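Local coordinates for protein endonuclease III (Geobacillus stearothermophilus, PDB 1P59) that is a DNA repair glycosylase carrying an iron-sulfur cluster, which probably removes damaged pyrimidine bases from DNA and cuts the strand at the resulting abasic site, at residues I38-S43 and R123-V128; K56-K61 and Q78-I83; C97-D102 and K117-G122; A140-V145 and I179-M184. One frame throughout, in Å; residues are numbered along the deposited sequence.

Interaction 1: residues I38-S43 and R123-V128. With nucleotides of chain B.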
# COMPACT_ATOMS: atom_id res chain seq x y z
N ILE C 38 -7.84 9.29 -2.40
CA ILE C 38 -7.24 10.40 -1.66
C ILE C 38 -6.40 9.82 -0.51
O ILE C 38 -5.24 10.19 -0.31
CB ILE C 38 -8.31 11.34 -1.05
CG1 ILE C 38 -9.20 11.91 -2.17
CG2 ILE C 38 -7.64 12.47 -0.30
CD1 ILE C 38 -8.43 12.52 -3.33
N ALA C 39 -6.98 8.89 0.24
CA ALA C 39 -6.28 8.29 1.37
C ALA C 39 -4.90 7.77 0.99
O ALA C 39 -3.91 8.14 1.63
CB ALA C 39 -7.13 7.14 1.97
N VAL C 40 -4.81 6.93 -0.03
CA VAL C 40 -3.52 6.37 -0.44
C VAL C 40 -2.58 7.47 -0.87
O VAL C 40 -1.41 7.46 -0.52
CB VAL C 40 -3.64 5.34 -1.61
CG1 VAL C 40 -2.28 4.72 -1.87
CG2 VAL C 40 -4.64 4.23 -1.26
N VAL C 41 -3.07 8.43 -1.65
CA VAL C 41 -2.21 9.52 -2.09
C VAL C 41 -1.59 10.21 -0.87
O VAL C 41 -0.41 10.56 -0.86
CB VAL C 41 -2.99 10.55 -2.88
CG1 VAL C 41 -2.09 11.73 -3.21
CG2 VAL C 41 -3.54 9.92 -4.16
N LEU C 42 -2.41 10.39 0.16
CA LEU C 42 -1.97 11.03 1.39
C LEU C 42 -1.02 10.11 2.16
O LEU C 42 -0.26 10.57 3.00
CB LEU C 42 -3.19 11.38 2.26
CG LEU C 42 -4.10 12.53 1.80
CD1 LEU C 42 -5.38 12.58 2.66
CD2 LEU C 42 -3.33 13.85 1.90
N SER C 43 -1.07 8.82 1.84
CA SER C 43 -0.24 7.79 2.50
C SER C 43 1.27 7.84 2.28
O SER C 43 2.04 7.54 3.19
CB SER C 43 -0.69 6.41 2.06
OG SER C 43 0.09 6.01 0.94
N ARG C 123 2.56 3.37 -9.35
CA ARG C 123 2.07 2.01 -9.54
C ARG C 123 1.50 1.39 -8.27
O ARG C 123 0.40 0.83 -8.27
CB ARG C 123 3.18 1.11 -10.08
CG ARG C 123 2.76 -0.33 -10.20
CD ARG C 123 3.59 -1.02 -11.25
NE ARG C 123 3.20 -2.41 -11.41
CZ ARG C 123 3.30 -3.07 -12.56
NH1 ARG C 123 3.78 -2.45 -13.64
NH2 ARG C 123 2.91 -4.34 -12.63
N LYS C 124 2.27 1.48 -7.19
CA LYS C 124 1.85 0.94 -5.90
C LYS C 124 0.46 1.45 -5.52
O LYS C 124 -0.44 0.68 -5.19
CB LYS C 124 2.89 1.31 -4.84
CG LYS C 124 2.54 0.86 -3.43
CD LYS C 124 1.60 1.85 -2.77
CE LYS C 124 1.53 1.66 -1.28
NZ LYS C 124 1.07 2.93 -0.62
N THR C 125 0.30 2.77 -5.58
CA THR C 125 -0.96 3.40 -5.24
C THR C 125 -2.06 2.92 -6.16
O THR C 125 -3.16 2.59 -5.72
CB THR C 125 -0.84 4.92 -5.32
OG1 THR C 125 0.09 5.37 -4.34
CG2 THR C 125 -2.17 5.59 -5.04
N ALA C 126 -1.75 2.85 -7.46
CA ALA C 126 -2.73 2.40 -8.44
C ALA C 126 -3.15 0.95 -8.17
O ALA C 126 -4.31 0.59 -8.36
CB ALA C 126 -2.15 2.53 -9.84
N ASN C 127 -2.22 0.12 -7.71
CA ASN C 127 -2.56 -1.27 -7.44
C ASN C 127 -3.47 -1.43 -6.23
O ASN C 127 -4.41 -2.23 -6.24
CB ASN C 127 -1.28 -2.09 -7.26
CG ASN C 127 -0.62 -2.45 -8.59
OD1 ASN C 127 -1.21 -2.25 -9.66
ND2 ASN C 127 0.60 -2.99 -8.52
N VAL C 128 -3.21 -0.65 -5.19
CA VAL C 128 -4.03 -0.69 -3.98
C VAL C 128 -5.47 -0.35 -4.36
O VAL C 128 -6.43 -1.00 -3.92
CB VAL C 128 -3.54 0.35 -2.95
CG1 VAL C 128 -4.58 0.55 -1.87
CG2 VAL C 128 -2.23 -0.09 -2.35
O5' 3DR B 7 2.30 1.67 6.41
P 3DR B 7 2.61 2.10 7.91
OP1 3DR B 7 1.34 2.61 8.51
OP2 3DR B 7 3.33 0.98 8.57
C2' 3DR B 7 1.41 3.22 2.39
C5' 3DR B 7 2.37 2.65 5.38
C4' 3DR B 7 2.61 1.99 4.04
O4' 3DR B 7 1.43 1.24 3.67
C1' 3DR B 7 0.81 1.83 2.54
C3' 3DR B 7 2.81 3.01 2.93
O3' 3DR B 7 3.65 2.44 1.94
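V40 makes the apolar part of this buried contact, reaching from helix 33-43 across to T125 and V128 on helix 123-134; the two short segments run nearly antiparallel (151°) with their axes 9.9 Å apart. The two methyls of V40 go separate ways. CG1 lies opposite the backbone N (chi1 -175°) and slides alongside T125, so that V40 CG1 and T125 CG2 end up only 3.3 Å apart, a tight methyl-methyl contact. CG2 meets V128 tip to tip, with 3.7 Å between V40 CG2 and V128 CG1. V128 in turn packs on A140.

The polar part belongs to K124 and S43, on the side facing the DNA. K124 turns sharply at chi2 (-83°) and then runs out extended, which carries its amine to the end of V40 and sets K124 NZ 3.6 Å from S43 OG. Both groups border the abasic sugar 3DR7 of chain B: K124 NZ lies 3.0 Å from its C2' and 3.4 Å from its C1'. S43 OG approaches the same C2'. With an alanine here in place of K124, the sugar would probably lose the amine beside C1', and S43 OG would lose a nearby polar group.

Chemically, an amine held this close to C1' is consistent with the Schiff-base-forming lysine of bifunctional glycosylases; the sugar analogue has no 1'-hydroxyl, and no covalent bond is formed.

Interaction 2: residues K56-K61 and Q78-I83. With nucleotides of chain A.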
# COMPACT_ATOMS: atom_id res chain seq x y z
N LYS C 56 -10.33 11.58 8.97
CA LYS C 56 -11.52 11.50 9.81
C LYS C 56 -12.31 12.80 9.68
O LYS C 56 -13.53 12.77 9.49
CB LYS C 56 -11.14 11.29 11.28
CG LYS C 56 -12.34 11.17 12.22
N ARG C 57 -11.61 13.93 9.77
CA ARG C 57 -12.25 15.23 9.65
C ARG C 57 -12.24 15.66 8.18
O ARG C 57 -13.26 16.14 7.67
CB ARG C 57 -11.52 16.27 10.50
CG ARG C 57 -10.03 16.37 10.23
CD ARG C 57 -9.44 17.60 10.90
NE ARG C 57 -7.98 17.58 10.93
CZ ARG C 57 -7.25 16.68 11.58
NH1 ARG C 57 -5.92 16.74 11.55
NH2 ARG C 57 -7.86 15.70 12.26
N LEU C 58 -11.10 15.48 7.52
CA LEU C 58 -10.94 15.84 6.12
C LEU C 58 -12.06 15.36 5.21
O LEU C 58 -12.55 16.11 4.38
CB LEU C 58 -9.63 15.29 5.57
CG LEU C 58 -9.40 15.71 4.12
CD1 LEU C 58 -8.69 17.04 4.10
CD2 LEU C 58 -8.57 14.67 3.41
N PHE C 59 -12.45 14.10 5.37
CA PHE C 59 -13.51 13.52 4.55
C PHE C 59 -14.90 13.97 4.89
O PHE C 59 -15.87 13.52 4.28
CB PHE C 59 -13.45 11.99 4.59
CG PHE C 59 -12.31 11.41 3.80
CD1 PHE C 59 -11.57 12.21 2.93
CD2 PHE C 59 -11.99 10.06 3.92
CE1 PHE C 59 -10.53 11.67 2.19
CE2 PHE C 59 -10.95 9.52 3.18
CZ PHE C 59 -10.22 10.32 2.32
N GLU C 60 -15.02 14.85 5.88
CA GLU C 60 -16.32 15.38 6.24
C GLU C 60 -16.46 16.74 5.57
O GLU C 60 -17.56 17.12 5.15
CB GLU C 60 -16.47 15.51 7.76
CG GLU C 60 -16.88 14.20 8.43
CD GLU C 60 -18.02 13.50 7.68
OE1 GLU C 60 -19.01 14.19 7.34
OE2 GLU C 60 -17.92 12.28 7.43
N LYS C 61 -15.34 17.46 5.47
CA LYS C 61 -15.31 18.77 4.84
C LYS C 61 -15.31 18.60 3.32
O LYS C 61 -15.96 19.36 2.60
CB LYS C 61 -14.06 19.53 5.27
CG LYS C 61 -13.87 20.88 4.59
CD LYS C 61 -12.63 21.59 5.12
CE LYS C 61 -12.46 22.98 4.52
NZ LYS C 61 -11.22 23.66 4.99
N GLN C 78 -3.38 23.40 4.89
CA GLN C 78 -3.55 23.39 6.34
C GLN C 78 -4.45 22.23 6.79
O GLN C 78 -4.30 21.70 7.89
CB GLN C 78 -4.12 24.73 6.83
CG GLN C 78 -3.22 25.93 6.52
CD GLN C 78 -1.73 25.67 6.79
OE1 GLN C 78 -1.34 25.30 7.91
NE2 GLN C 78 -0.90 25.88 5.77
N ASP C 79 -5.38 21.85 5.93
CA ASP C 79 -6.28 20.74 6.24
C ASP C 79 -5.50 19.43 6.35
O ASP C 79 -5.89 18.53 7.11
CB ASP C 79 -7.36 20.62 5.15
CG ASP C 79 -8.46 21.67 5.31
OD1 ASP C 79 -9.23 21.88 4.35
OD2 ASP C 79 -8.55 22.28 6.39
N ILE C 80 -4.40 19.32 5.61
CA ILE C 80 -3.57 18.11 5.65
C ILE C 80 -2.15 18.42 6.09
O ILE C 80 -1.20 17.76 5.66
CB ILE C 80 -3.52 17.39 4.27
CG1 ILE C 80 -2.80 18.26 3.25
CG2 ILE C 80 -4.93 17.08 3.78
CD1 ILE C 80 -2.54 17.57 1.94
N ARG C 81 -2.00 19.44 6.94
CA ARG C 81 -0.70 19.87 7.45
C ARG C 81 0.05 18.79 8.24
O ARG C 81 1.26 18.67 8.13
CB ARG C 81 -0.87 21.11 8.34
CG ARG C 81 0.39 21.52 9.11
CD ARG C 81 0.04 22.32 10.36
NE ARG C 81 1.21 22.72 11.14
CZ ARG C 81 2.10 21.88 11.66
NH1 ARG C 81 1.96 20.57 11.49
NH2 ARG C 81 3.14 22.35 12.35
N SER C 82 -0.68 18.03 9.05
CA SER C 82 -0.09 16.98 9.88
C SER C 82 0.60 15.86 9.11
O SER C 82 1.61 15.31 9.56
CB SER C 82 -1.15 16.35 10.79
OG SER C 82 -1.42 17.16 11.91
N ILE C 83 0.05 15.53 7.95
CA ILE C 83 0.55 14.46 7.10
C ILE C 83 2.02 14.53 6.67
O ILE C 83 2.75 13.54 6.73
CB ILE C 83 -0.33 14.33 5.83
CG1 ILE C 83 -1.80 14.18 6.24
CG2 ILE C 83 0.13 13.13 4.98
CD1 ILE C 83 -2.09 12.98 7.13
P DG A 8 3.26 17.17 13.07
OP1 DG A 8 2.14 18.11 12.84
OP2 DG A 8 4.45 17.62 13.84
O5' DG A 8 2.71 15.84 13.74
C5' DG A 8 1.88 14.95 13.00
C4' DG A 8 2.18 13.52 13.36
O4' DG A 8 3.36 13.04 12.67
C3' DG A 8 2.43 13.30 14.85
O3' DG A 8 1.71 12.14 15.28
C2' DG A 8 3.94 13.08 14.94
C1' DG A 8 4.24 12.43 13.60
N9 DG A 8 5.61 12.61 13.11
C8 DG A 8 6.34 13.77 13.08
N7 DG A 8 7.53 13.62 12.56
C5 DG A 8 7.60 12.27 12.23
C6 DG A 8 8.64 11.52 11.63
O6 DG A 8 9.76 11.90 11.24
N1 DG A 8 8.29 10.18 11.49
C2 DG A 8 7.09 9.63 11.87
N2 DG A 8 6.94 8.31 11.65
N3 DG A 8 6.11 10.32 12.42
C4 DG A 8 6.42 11.63 12.57
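Where helix 73-79 ends and its chain turns toward the DNA, D79 and I80 are fastened to the last turn of helix 48-61 by K61 and L58. The polar clasp is a salt bridge: K61 NZ donates to D79 OD1 at 2.7 Å, and the oxygen accepts with its syn lone pair, the one on the side of OD2. D79 OD2 is 3.3 Å from K61 NZ. K61 comes in fully extended and crosses D79 at about a right angle. Each partner has a second tie, K61 to the carboxylate of E75 and D79 OD1 to the hydroxyl of Y62. A lysine in place of D79 would probably push the K61 amine away and leave the Y62 hydroxyl without this partner.

Beneath the clasp the contact is apolar. L58 has CG trans to its backbone N (chi1 -177°), which brings CD1 within 3.8 Å of I80 CG2 and 4.0 Å of D79 CB. I80 is the first residue to leave helical backbone angles, and just beyond it R81 reaches the DNA: R81 NH1 makes a weak hydrogen bond of 2.8 Å, bent to 124°, to OP1 of DG8 of chain A, which lies at the guanidinium edge. The carbonyl of I83 bonds a guanine base.

Among the surrounding helices, L58 and I80 both rest on L42 of helix 33-43, I80 also touches Y86 and K89 of helix 86-103, and L58 packs on Y68 of helix 65-69.

Interaction 3: residues C97-D102 and K117-G122. With NA (sodium ion), chain D; nucleotides of chain B.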
# COMPACT_ATOMS: atom_id res chain seq x y z
N CYS C 97 -8.15 15.81 -8.79
CA CYS C 97 -9.60 15.95 -8.85
C CYS C 97 -10.06 16.58 -10.17
O CYS C 97 -11.09 16.18 -10.72
CB CYS C 97 -10.10 16.77 -7.66
SG CYS C 97 -9.96 15.87 -6.11
N ALA C 98 -9.30 17.55 -10.66
CA ALA C 98 -9.63 18.21 -11.92
C ALA C 98 -9.69 17.19 -13.06
O ALA C 98 -10.57 17.24 -13.91
CB ALA C 98 -8.59 19.28 -12.24
N MET C 99 -8.73 16.27 -13.05
CA MET C 99 -8.65 15.25 -14.08
C MET C 99 -9.85 14.33 -14.02
O MET C 99 -10.47 14.05 -15.05
CB MET C 99 -7.36 14.44 -13.92
CG MET C 99 -6.12 15.29 -14.04
SD MET C 99 -4.70 14.35 -14.61
CE MET C 99 -3.47 15.08 -13.60
N LEU C 100 -10.18 13.87 -12.82
CA LEU C 100 -11.33 13.01 -12.67
C LEU C 100 -12.48 13.66 -13.43
O LEU C 100 -13.16 13.01 -14.22
CB LEU C 100 -11.71 12.86 -11.19
CG LEU C 100 -10.64 12.16 -10.35
CD1 LEU C 100 -11.17 11.89 -8.94
CD2 LEU C 100 -10.26 10.87 -11.03
N ILE C 101 -12.66 14.95 -13.21
CA ILE C 101 -13.71 15.71 -13.87
C ILE C 101 -13.50 15.88 -15.37
O ILE C 101 -14.38 15.57 -16.17
CB ILE C 101 -13.87 17.12 -13.24
CG1 ILE C 101 -14.41 17.00 -11.81
CG2 ILE C 101 -14.78 17.98 -14.11
CD1 ILE C 101 -14.57 18.33 -11.09
N ASP C 102 -12.32 16.35 -15.76
CA ASP C 102 -12.03 16.59 -17.17
C ASP C 102 -11.95 15.35 -18.05
O ASP C 102 -12.48 15.35 -19.16
CB ASP C 102 -10.74 17.43 -17.29
CG ASP C 102 -10.35 17.74 -18.75
OD1 ASP C 102 -9.53 16.98 -19.33
OD2 ASP C 102 -10.87 18.73 -19.33
N LYS C 117 -1.91 7.96 -14.30
CA LYS C 117 -1.82 9.25 -14.98
C LYS C 117 -2.07 10.34 -13.94
O LYS C 117 -1.66 11.48 -14.11
CB LYS C 117 -2.86 9.36 -16.08
CG LYS C 117 -2.62 8.46 -17.29
CD LYS C 117 -3.46 8.93 -18.46
CE LYS C 117 -3.64 7.83 -19.49
NZ LYS C 117 -2.35 7.12 -19.70
N LEU C 118 -2.72 9.97 -12.85
CA LEU C 118 -3.02 10.91 -11.78
C LEU C 118 -1.79 11.25 -10.93
O LEU C 118 -1.07 10.37 -10.47
CB LEU C 118 -4.12 10.33 -10.88
CG LEU C 118 -5.49 10.04 -11.50
CD1 LEU C 118 -6.40 9.47 -10.43
CD2 LEU C 118 -6.10 11.31 -12.09
N PRO C 119 -1.55 12.56 -10.70
CA PRO C 119 -0.43 13.10 -9.92
C PRO C 119 -0.46 12.57 -8.51
O PRO C 119 -1.48 12.67 -7.84
CB PRO C 119 -0.71 14.60 -9.92
CG PRO C 119 -1.50 14.80 -11.13
CD PRO C 119 -2.43 13.64 -11.15
N GLY C 120 0.66 12.04 -8.05
CA GLY C 120 0.70 11.50 -6.70
C GLY C 120 0.32 10.04 -6.68
O GLY C 120 0.43 9.36 -5.65
N VAL C 121 -0.13 9.54 -7.83
CA VAL C 121 -0.51 8.15 -7.96
C VAL C 121 0.51 7.40 -8.80
O VAL C 121 0.57 7.58 -10.02
CB VAL C 121 -1.92 7.97 -8.59
CG1 VAL C 121 -2.22 6.49 -8.81
CG2 VAL C 121 -2.98 8.57 -7.70
N GLY C 122 1.30 6.57 -8.12
CA GLY C 122 2.30 5.72 -8.76
C GLY C 122 1.74 4.31 -8.91
O GLY C 122 0.56 4.07 -8.63
NA NA D . 0.88 9.60 -11.58
P DC B 10 3.70 10.21 -9.52
OP1 DC B 10 2.39 10.63 -10.07
OP2 DC B 10 4.37 9.01 -10.07
O5' DC B 10 4.68 11.45 -9.63
C5' DC B 10 4.56 12.51 -8.69
C4' DC B 10 5.71 13.47 -8.83
O4' DC B 10 6.88 13.00 -8.11
C3' DC B 10 6.14 13.68 -10.28
O3' DC B 10 6.16 15.06 -10.58
C2' DC B 10 7.53 13.05 -10.36
C1' DC B 10 8.03 13.10 -8.91
N1 DC B 10 8.94 12.00 -8.54
C2 DC B 10 10.08 12.28 -7.76
O2 DC B 10 10.28 13.45 -7.37
N3 DC B 10 10.93 11.27 -7.45
C4 DC B 10 10.67 10.02 -7.88
N4 DC B 10 11.53 9.05 -7.56
C5 DC B 10 9.52 9.72 -8.65
C6 DC B 10 8.69 10.72 -8.96
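L118 spreads its two methyls over neighbouring residues of helix 86-103, CD2 toward M99 and CD1 toward L100. Its CG lies opposite the carbonyl carbon (chi1 -61°) and the chain beyond is extended, which brings the two methyls to the helix. L118 CD2 sits 3.8 Å from M99 CB, the two side chains sliding past each other in opposite directions. The L100 side chain crosses that of L118 at about a right angle, with L100 CD2 and L118 CD1 4.1 Å apart. The M99 methyl is modelled near the P119 ring, but too close to trust, so the end of this side chain is doubtful.

While the side chain faces the helix, the backbone serves the DNA. L118 to V121 form a type II turn, the hairpin of the helix-hairpin-helix motif. The sodium ion is bound by L118 O at 2.4 Å, V121 O at 2.6 Å, M116 O and, at 2.4 Å, OP1 of DC10 of chain B. G120 N adds a 3.0 Å hydrogen bond to that same OP1.

The hairpin thus joins helix 112-116 to helix 123-134 while leaning on helix 86-103, where L96 also meets L118; V121 packs on L37 and V41 of helix 33-43, and F34 of that helix touches L100.

Interaction 4: residues A140-V145 and I179-M184. With nucleotides of chain B.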
# COMPACT_ATOMS: atom_id res chain seq x y z
N ALA C 140 0.27 -4.75 -4.60
CA ALA C 140 0.88 -3.45 -4.39
C ALA C 140 2.11 -3.66 -3.51
O ALA C 140 2.00 -4.08 -2.36
CB ALA C 140 -0.10 -2.50 -3.72
N VAL C 141 3.27 -3.37 -4.07
CA VAL C 141 4.51 -3.54 -3.34
C VAL C 141 4.94 -2.28 -2.63
O VAL C 141 5.35 -1.31 -3.28
CB VAL C 141 5.64 -3.98 -4.28
CG1 VAL C 141 6.93 -4.18 -3.49
CG2 VAL C 141 5.24 -5.28 -4.99
N ASP C 142 4.83 -2.27 -1.30
CA ASP C 142 5.24 -1.11 -0.53
C ASP C 142 6.34 -1.47 0.47
O ASP C 142 6.78 -2.62 0.52
CB ASP C 142 4.04 -0.47 0.18
CG ASP C 142 3.16 -1.49 0.86
OD1 ASP C 142 3.69 -2.39 1.55
OD2 ASP C 142 1.92 -1.35 0.72
N THR C 143 6.78 -0.50 1.26
CA THR C 143 7.87 -0.73 2.20
C THR C 143 7.82 -2.10 2.88
O THR C 143 8.82 -2.82 2.90
CB THR C 143 7.92 0.37 3.30
OG1 THR C 143 9.12 0.23 4.05
CG2 THR C 143 6.71 0.26 4.25
N HIS C 144 6.65 -2.47 3.40
CA HIS C 144 6.47 -3.72 4.11
C HIS C 144 6.54 -4.96 3.23
O HIS C 144 6.98 -6.02 3.68
CB HIS C 144 5.15 -3.71 4.87
CG HIS C 144 5.11 -2.72 6.00
ND1 HIS C 144 5.94 -2.81 7.09
CD2 HIS C 144 4.34 -1.62 6.19
CE1 HIS C 144 5.69 -1.80 7.92
NE2 HIS C 144 4.72 -1.07 7.39
N VAL C 145 6.11 -4.85 1.98
CA VAL C 145 6.16 -6.01 1.10
C VAL C 145 7.57 -6.20 0.58
O VAL C 145 8.06 -7.33 0.47
CB VAL C 145 5.19 -5.87 -0.08
CG1 VAL C 145 5.21 -7.13 -0.92
CG2 VAL C 145 3.80 -5.61 0.42
N ILE C 179 -5.30 -10.49 -1.14
CA ILE C 179 -5.26 -10.96 0.23
C ILE C 179 -3.82 -11.24 0.65
O ILE C 179 -3.39 -10.81 1.72
CB ILE C 179 -6.09 -12.24 0.41
CG1 ILE C 179 -6.10 -12.64 1.89
CG2 ILE C 179 -5.54 -13.36 -0.47
CD1 ILE C 179 -6.73 -11.60 2.80
N THR C 180 -3.07 -11.94 -0.20
CA THR C 180 -1.68 -12.23 0.13
C THR C 180 -0.95 -10.94 0.46
O THR C 180 -0.39 -10.79 1.55
CB THR C 180 -0.96 -12.94 -1.03
OG1 THR C 180 -1.42 -14.30 -1.12
CG2 THR C 180 0.55 -12.93 -0.82
N HIS C 181 -0.99 -10.01 -0.48
CA HIS C 181 -0.36 -8.70 -0.32
C HIS C 181 -0.70 -8.13 1.06
O HIS C 181 0.17 -7.65 1.78
CB HIS C 181 -0.85 -7.78 -1.44
CG HIS C 181 -0.90 -6.32 -1.09
ND1 HIS C 181 -1.60 -5.40 -1.84
CD2 HIS C 181 -0.36 -5.62 -0.06
CE1 HIS C 181 -1.50 -4.21 -1.28
NE2 HIS C 181 -0.75 -4.31 -0.20
N HIS C 182 -1.98 -8.18 1.44
CA HIS C 182 -2.40 -7.67 2.74
C HIS C 182 -1.76 -8.40 3.92
O HIS C 182 -1.35 -7.78 4.91
CB HIS C 182 -3.92 -7.74 2.86
CG HIS C 182 -4.62 -6.67 2.09
ND1 HIS C 182 -5.94 -6.77 1.69
CD2 HIS C 182 -4.19 -5.46 1.66
CE1 HIS C 182 -6.28 -5.68 1.03
NE2 HIS C 182 -5.24 -4.86 1.01
N ARG C 183 -1.65 -9.73 3.82
CA ARG C 183 -1.04 -10.49 4.89
C ARG C 183 0.42 -10.11 5.02
O ARG C 183 0.95 -9.98 6.12
CB ARG C 183 -1.22 -11.99 4.64
CG ARG C 183 -2.67 -12.44 4.82
CD ARG C 183 -2.96 -13.80 4.19
NE ARG C 183 -4.37 -14.16 4.32
CZ ARG C 183 -4.97 -15.11 3.60
NH1 ARG C 183 -4.30 -15.79 2.69
NH2 ARG C 183 -6.27 -15.37 3.79
N MET C 184 1.09 -9.89 3.89
CA MET C 184 2.49 -9.51 3.95
C MET C 184 2.64 -8.17 4.62
O MET C 184 3.54 -7.98 5.44
CB MET C 184 3.10 -9.46 2.56
CG MET C 184 3.33 -10.84 1.96
SD MET C 184 4.07 -10.72 0.34
CE MET C 184 5.85 -10.83 0.76
P DG B 8 5.13 3.02 1.71
OP1 DG B 8 5.94 1.89 1.18
OP2 DG B 8 5.55 3.73 2.95
O5' DG B 8 4.96 4.10 0.56
C5' DG B 8 5.05 3.72 -0.80
C4' DG B 8 4.56 4.84 -1.67
O4' DG B 8 5.28 6.04 -1.32
C3' DG B 8 4.76 4.63 -3.16
O3' DG B 8 3.61 5.12 -3.86
C2' DG B 8 6.03 5.41 -3.46
C1' DG B 8 6.02 6.53 -2.43
N9 DG B 8 7.34 6.91 -1.93
C8 DG B 8 8.33 6.06 -1.50
N7 DG B 8 9.39 6.69 -1.04
C5 DG B 8 9.08 8.03 -1.19
C6 DG B 8 9.83 9.19 -0.85
O6 DG B 8 10.95 9.26 -0.33
N1 DG B 8 9.15 10.37 -1.18
C2 DG B 8 7.89 10.41 -1.76
N2 DG B 8 7.39 11.63 -2.00
N3 DG B 8 7.18 9.34 -2.07
C4 DG B 8 7.83 8.19 -1.76
O5' 3DR B 7 2.30 1.67 6.41
P 3DR B 7 2.61 2.10 7.91
OP1 3DR B 7 1.34 2.61 8.51
OP2 3DR B 7 3.33 0.98 8.57
C2' 3DR B 7 1.41 3.22 2.39
C5' 3DR B 7 2.37 2.65 5.38
C4' 3DR B 7 2.61 1.99 4.04
O4' 3DR B 7 1.43 1.24 3.67
C1' 3DR B 7 0.81 1.83 2.54
C3' 3DR B 7 2.81 3.01 2.93
O3' 3DR B 7 3.65 2.44 1.94
P DA B 6 8.98 1.21 7.57
OP1 DA B 6 8.67 -0.23 7.82
OP2 DA B 6 9.77 1.60 6.37
O5' DA B 6 7.62 2.03 7.56
C5' DA B 6 6.80 2.04 8.72
C4' DA B 6 5.79 3.16 8.64
O4' DA B 6 6.44 4.45 8.74
C3' DA B 6 4.95 3.19 7.37
O3' DA B 6 3.58 3.38 7.74
C2' DA B 6 5.51 4.38 6.61
C1' DA B 6 5.95 5.31 7.73
N9 DA B 6 7.02 6.26 7.40
C8 DA B 6 8.16 6.00 6.69
N7 DA B 6 8.94 7.05 6.54
C5 DA B 6 8.27 8.06 7.21
C6 DA B 6 8.58 9.43 7.41
N6 DA B 6 9.69 10.01 6.94
N1 DA B 6 7.71 10.17 8.11
C2 DA B 6 6.60 9.58 8.58
N3 DA B 6 6.20 8.31 8.46
C4 DA B 6 7.09 7.59 7.75
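The imidazole of H181 lies between two groups: A140 O stands 3.5 Å above the centre of one face, and H182 CD2 is 4.0 Å above the centre of the other. A140 also brings its methyl to the ring, A140 CB approaching H181 CE1 to 3.3 Å. V145 CG2 comes up obliquely near H181 CD2. The second ring, H144, has the T143 CG2 methyl over one face, offset toward the rim. Its edge faces the DNA: H144 NE2 donates to OP2 of 3DR7 of chain B at 2.7 Å, nearly straight at 167°. H144 ND1 is bonded to R147, giving bonds at both ring nitrogens, which should hold the ring's rotation.

A further contact between the segments is apolar: V145 CG1 lies 4.0 Å from M184 SD, with M184 also packed on L14 and M17 of helix 7-20.

D142 is the N-cap of helix 143-152. Its chi1 of 46° folds the carboxylate back so that OD1 accepts a weak bond from V145 N, while D142 OD2 comes within 3.8 Å of C1' of 3DR7 of chain B. T143 holds two more phosphates: its backbone N points almost straight at OP1 of DG8 of chain B, and T143 OG1 donates to OP2 of DA6 of chain B at 2.8 Å.

D142, after a Gly/Pro-rich loop and beside the sugar, is consistent with the aspartate of the HhH-GPD signature; the helix end it caps also grips the phosphates around the lesion site, and its partly positive character would probably help hold the backbone.

Interaction 1 lies nearest the middle of this all-helical protein and touches the other three. Its centre is about 17 Å from that of interaction 2, 12 Å from interaction 3 and 13 Å from interaction 4, whereas interactions 2 and 4 are about 26 Å apart and do not touch. Along the chain, interactions 2 and 3 follow each other inside the loop closed by interaction 1, and interaction 4 comes after it. Helix 33-43 packs against interactions 2 and 3 through L42 and V41; helix 123-134 meets interaction 4 through K124 and V128. All four include residues contacting the DNA, which suggests that one connected set of helices holds the lesion strand, with its sodium-bound phosphate, and the opposite strand together.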